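Local coordinates for protein monoacylglycerol lipase (Palaeococcus ferrophilus, PDB 6QE2) that probably hydrolyses monoacylglycerols to glycerol and free fatty acids, as an archaeal serine hydrolase of the alpha/beta-hydrolase clan, at residues Thr92-Ala97 against Ser110-Ala115; Val195-Gly200 against Arg212-Glu217. All coordinates share one frame; numbering follows the deposited sequence.

Interaction 1 of 2, residues Thr92-Ala97 against Ser110-Ala115; sequences TVIRYA and SSPALA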
# COMPACT_ATOMS: atom_id res chain seq x y z
N THR A 92 -2.12 4.65 1.75
CA THR A 92 -1.69 5.84 1.01
C THR A 92 -2.55 6.06 -0.23
O THR A 92 -2.97 7.19 -0.51
CB THR A 92 -0.22 5.69 0.64
OG1 THR A 92 0.57 5.59 1.84
CG2 THR A 92 0.26 6.89 -0.16
N VAL A 93 -2.83 5.00 -1.00
CA VAL A 93 -3.60 5.21 -2.22
C VAL A 93 -5.06 5.52 -1.90
O VAL A 93 -5.72 6.28 -2.63
CB VAL A 93 -3.46 4.00 -3.17
CG1 VAL A 93 -2.01 3.87 -3.61
CG2 VAL A 93 -3.94 2.71 -2.52
N ILE A 94 -5.59 5.00 -0.79
CA ILE A 94 -6.92 5.40 -0.36
C ILE A 94 -6.93 6.88 0.03
O ILE A 94 -7.84 7.63 -0.36
CB ILE A 94 -7.39 4.50 0.80
CG1 ILE A 94 -7.66 3.09 0.27
CG2 ILE A 94 -8.63 5.08 1.47
CD1 ILE A 94 -7.79 2.04 1.34
N ARG A 95 -5.92 7.32 0.78
CA ARG A 95 -5.85 8.74 1.14
C ARG A 95 -5.67 9.61 -0.09
O ARG A 95 -6.20 10.73 -0.14
CB ARG A 95 -4.73 8.97 2.14
CG ARG A 95 -4.99 8.37 3.52
CD ARG A 95 -6.08 9.13 4.30
NE ARG A 95 -5.69 10.52 4.53
CZ ARG A 95 -6.47 11.57 4.29
NH1 ARG A 95 -7.70 11.40 3.83
NH2 ARG A 95 -6.02 12.80 4.54
N TYR A 96 -4.94 9.12 -1.09
CA TYR A 96 -4.81 9.88 -2.33
C TYR A 96 -6.15 9.98 -3.05
O TYR A 96 -6.52 11.06 -3.53
CB TYR A 96 -3.76 9.24 -3.24
CG TYR A 96 -3.29 10.20 -4.30
CD1 TYR A 96 -2.22 11.05 -4.06
CD2 TYR A 96 -3.95 10.31 -5.52
CE1 TYR A 96 -1.79 11.96 -5.01
CE2 TYR A 96 -3.52 11.22 -6.48
CZ TYR A 96 -2.44 12.04 -6.22
OH TYR A 96 -2.02 12.95 -7.16
N ALA A 97 -6.90 8.88 -3.11
CA ALA A 97 -8.22 8.90 -3.73
C ALA A 97 -9.18 9.83 -2.99
O ALA A 97 -10.13 10.33 -3.59
CB ALA A 97 -8.80 7.49 -3.79
N SER A 110 -4.44 -3.44 -1.57
CA SER A 110 -4.16 -4.75 -1.01
C SER A 110 -3.85 -4.59 0.47
O SER A 110 -2.92 -3.86 0.83
CB SER A 110 -2.99 -5.40 -1.75
OG SER A 110 -2.32 -6.35 -0.94
N SER A 111 -4.60 -5.29 1.33
CA SER A 111 -4.42 -5.26 2.78
C SER A 111 -4.14 -3.85 3.31
O SER A 111 -3.13 -3.65 4.00
CB SER A 111 -3.27 -6.18 3.18
OG SER A 111 -3.48 -7.52 2.74
N PRO A 112 -4.97 -2.86 3.00
CA PRO A 112 -4.65 -1.49 3.43
C PRO A 112 -4.69 -1.36 4.94
O PRO A 112 -5.47 -2.03 5.63
CB PRO A 112 -5.74 -0.64 2.76
CG PRO A 112 -6.88 -1.59 2.55
CD PRO A 112 -6.24 -2.92 2.26
N ALA A 113 -3.81 -0.50 5.46
CA ALA A 113 -3.69 -0.28 6.90
C ALA A 113 -4.84 0.61 7.36
O ALA A 113 -4.74 1.84 7.36
CB ALA A 113 -2.33 0.34 7.23
N LEU A 114 -5.96 -0.02 7.74
CA LEU A 114 -7.17 0.69 8.12
C LEU A 114 -7.64 0.37 9.53
O LEU A 114 -8.65 0.94 9.99
CB LEU A 114 -8.29 0.37 7.12
CG LEU A 114 -8.04 0.86 5.69
CD1 LEU A 114 -9.06 0.27 4.74
CD2 LEU A 114 -8.08 2.38 5.64
N ALA A 115 -6.96 -0.53 10.22
CA ALA A 115 -7.27 -0.89 11.60
C ALA A 115 -5.96 -1.25 12.28
O ALA A 115 -5.07 -1.83 11.66
CB ALA A 115 -8.26 -2.05 11.67

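Interaction 2 of 2, residues Val195-Gly200 against Arg212-Glu217; sequences VLLLVG and RRLFEE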
# COMPACT_ATOMS: atom_id res chain seq x y z
N VAL A 195 -13.23 1.59 -6.64
CA VAL A 195 -12.40 1.06 -5.55
C VAL A 195 -12.44 -0.46 -5.56
O VAL A 195 -13.51 -1.06 -5.71
CB VAL A 195 -12.87 1.59 -4.18
CG1 VAL A 195 -12.12 0.88 -3.04
CG2 VAL A 195 -12.71 3.10 -4.09
N LEU A 196 -11.28 -1.08 -5.38
CA LEU A 196 -11.17 -2.51 -5.11
C LEU A 196 -10.32 -2.71 -3.87
O LEU A 196 -9.18 -2.23 -3.82
CB LEU A 196 -10.57 -3.27 -6.30
CG LEU A 196 -10.20 -4.74 -6.08
CD1 LEU A 196 -11.44 -5.58 -5.75
CD2 LEU A 196 -9.47 -5.30 -7.30
N LEU A 197 -10.86 -3.38 -2.86
CA LEU A 197 -10.13 -3.74 -1.66
C LEU A 197 -9.94 -5.25 -1.62
O LEU A 197 -10.88 -6.01 -1.87
CB LEU A 197 -10.91 -3.28 -0.41
CG LEU A 197 -11.32 -1.81 -0.40
CD1 LEU A 197 -12.21 -1.54 0.81
CD2 LEU A 197 -10.10 -0.91 -0.35
N LEU A 198 -8.73 -5.69 -1.28
CA LEU A 198 -8.40 -7.11 -1.20
C LEU A 198 -7.80 -7.41 0.17
O LEU A 198 -6.83 -6.76 0.57
CB LEU A 198 -7.41 -7.53 -2.29
CG LEU A 198 -7.74 -7.16 -3.74
CD1 LEU A 198 -6.71 -6.17 -4.23
CD2 LEU A 198 -7.76 -8.39 -4.63
N VAL A 199 -8.38 -8.37 0.89
CA VAL A 199 -7.93 -8.70 2.24
C VAL A 199 -7.84 -10.21 2.43
O VAL A 199 -8.58 -10.98 1.81
CB VAL A 199 -8.85 -8.09 3.32
CG1 VAL A 199 -8.83 -6.57 3.24
CG2 VAL A 199 -10.28 -8.60 3.16
N GLY A 200 -6.91 -10.62 3.28
CA GLY A 200 -6.85 -11.99 3.78
C GLY A 200 -7.54 -12.07 5.13
O GLY A 200 -7.32 -11.23 6.00
N ARG A 212 -13.48 -3.76 5.71
CA ARG A 212 -14.91 -3.97 5.71
C ARG A 212 -15.62 -2.70 6.14
O ARG A 212 -16.64 -2.37 5.59
CB ARG A 212 -15.31 -5.16 6.58
CG ARG A 212 -14.65 -6.47 6.21
CD ARG A 212 -15.24 -7.65 6.95
NE ARG A 212 -14.48 -8.87 6.71
CZ ARG A 212 -13.68 -9.44 7.60
NH1 ARG A 212 -13.55 -8.91 8.80
NH2 ARG A 212 -13.02 -10.54 7.30
N ARG A 213 -15.11 -2.00 7.15
CA ARG A 213 -15.73 -0.75 7.57
C ARG A 213 -15.62 0.30 6.48
O ARG A 213 -16.55 1.01 6.21
CB ARG A 213 -15.11 -0.20 8.84
CG ARG A 213 -15.27 -1.06 10.07
CD ARG A 213 -16.71 -1.25 10.48
NE ARG A 213 -17.21 -2.52 9.99
CZ ARG A 213 -18.25 -2.64 9.18
NH1 ARG A 213 -18.62 -3.84 8.76
NH2 ARG A 213 -18.93 -1.57 8.81
N LEU A 214 -14.47 0.37 5.83
CA LEU A 214 -14.25 1.34 4.78
C LEU A 214 -15.21 1.11 3.62
O LEU A 214 -15.75 2.05 3.07
CB LEU A 214 -12.82 1.32 4.27
CG LEU A 214 -12.56 2.36 3.19
CD1 LEU A 214 -12.62 3.76 3.77
CD2 LEU A 214 -11.23 2.14 2.51
N PHE A 215 -15.44 -0.15 3.28
CA PHE A 215 -16.32 -0.48 2.18
C PHE A 215 -17.71 0.08 2.44
O PHE A 215 -18.31 0.68 1.56
CB PHE A 215 -16.38 -1.99 2.05
CG PHE A 215 -17.25 -2.47 0.94
CD1 PHE A 215 -16.78 -2.53 -0.35
CD2 PHE A 215 -18.55 -2.86 1.18
CE1 PHE A 215 -17.57 -2.98 -1.37
CE2 PHE A 215 -19.35 -3.31 0.16
CZ PHE A 215 -18.86 -3.36 -1.11
N GLU A 216 -18.21 -0.09 3.65
CA GLU A 216 -19.51 0.44 4.03
C GLU A 216 -19.52 1.96 4.12
O GLU A 216 -20.54 2.59 3.93
CB GLU A 216 -20.01 -0.26 5.30
CG GLU A 216 -19.78 -1.75 5.18
CD GLU A 216 -20.61 -2.61 6.10
OE1 GLU A 216 -20.86 -2.21 7.24
OE2 GLU A 216 -21.00 -3.70 5.66
N GLU A 217 -18.37 2.55 4.42
CA GLU A 217 -18.26 3.99 4.56
C GLU A 217 -18.18 4.69 3.22
O GLU A 217 -18.54 5.84 3.09
CB GLU A 217 -17.03 4.35 5.40
CG GLU A 217 -17.23 4.14 6.89
CD GLU A 217 -15.93 3.94 7.64
OE1 GLU A 217 -15.96 3.91 8.87
OE2 GLU A 217 -14.90 3.80 6.98

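Interaction 1 of 2, residues Thr92-Ala97 against Ser110-Ala115
One methyl group of I94 carries the whole of this small apolar contact: CD1 meets P112 on the loop and, a little farther on, L114. The closer approach is to the proline ring, where I94 CD1 lies 3.7 Å from P112 CB and 3.9 Å from P112 CG, so that the methyl sits against the CB-CG bond and the two side chains meet at a slant. The second is between branch ends, with I94 CD1 4.0 Å from L114 CD1. Both torsions of the isoleucine serve this reach: CG1 stands anti to the carbonyl carbon (chi1 -70°), and an extended chi2 of 166° carries CD1 out from the helix to the loop. All three touching residues are buried.

Polar bonds hold the surroundings rather than the contact itself. S111, with a positive phi, turns the chain out of strand 106-110, and its OG is bonded to the carbonyl oxygen of H233. A113 then centres an inverse gamma turn, has a backbone hydrogen bond with S87 and touches a bound lauryl dimethylamine-N-oxide.

The arrangement belongs to the alpha/beta-hydrolase core. Helix 88-99 begins within the GxSxG sequence, directly after S87, consistent with a nucleophile elbow and a presumed S87-H233-D203 triad, and I94 joins that helix to the loop leaving the next sheet strand, beside the probable active site.

Interaction 2 of 2, residues Val195-Gly200 against Arg212-Glu217
With chi1 at -53° the CG of L197 lies anti to its carbonyl carbon, and an extended chi2 of 174° then sends CD1 from the strand to the helix. L214 answers from the other side with CG anti to its backbone N (chi1 -178°), which brings CD2 forward. The two leucine side chains cross nearly at right angles, and their branch ends meet at 4.2 Å between L197 CD1 and L214 CD2. The same L197 methyl also lies against the start of the next residue, 4.4 Å from F215 CB and 4.3 Å from F215 N.

The F215 side chain also touches I225 of strand 223-228, and its ring makes a cation-pi contact with K223. A109 of the adjacent strand 106-110 also touches L197. The charged groups lie apart from this apolar contact: R213 NH2 bonds E216 OE1 at 2.6 Å, nearly straight. The oxygen lies in the guanidinium plane, while the nitrogen approaches from above the carboxylate plane. R213 NE has a second acidic partner in E209, and R212 pairs with E209 and E227.

Across strand and helix, the contact is therefore made of hydrocarbon at van der Waals range, without a directional bond. Its fit probably rests on shape and on the burial of the two leucines, while the salt bridges link charged groups along the helix and, through R212, reach strand 223-228.

Overall arrangement
Along the chain the two contacts come in series, neither nested nor crossed. Interaction 1 closes first, folding the loop after strand 106-110 back onto helix 88-99 across twelve intervening residues. Much later, interaction 2 closes over eleven residues, seating helix 209-217 on strand 195-200 within a beta-alpha-beta unit that ends at strand 223-228. In space they merge, their centres about 9 Å apart. L214 CD2 lies 3.6 Å from both I94 CD1 and L114 CD1. A probable hydrogen bond of 2.8 Å joins S111 N to L198 O. The two closures thus meet at L214 and join helices 88-99 and 209-217 to the adjacent parallel strands 106-110 and 195-200.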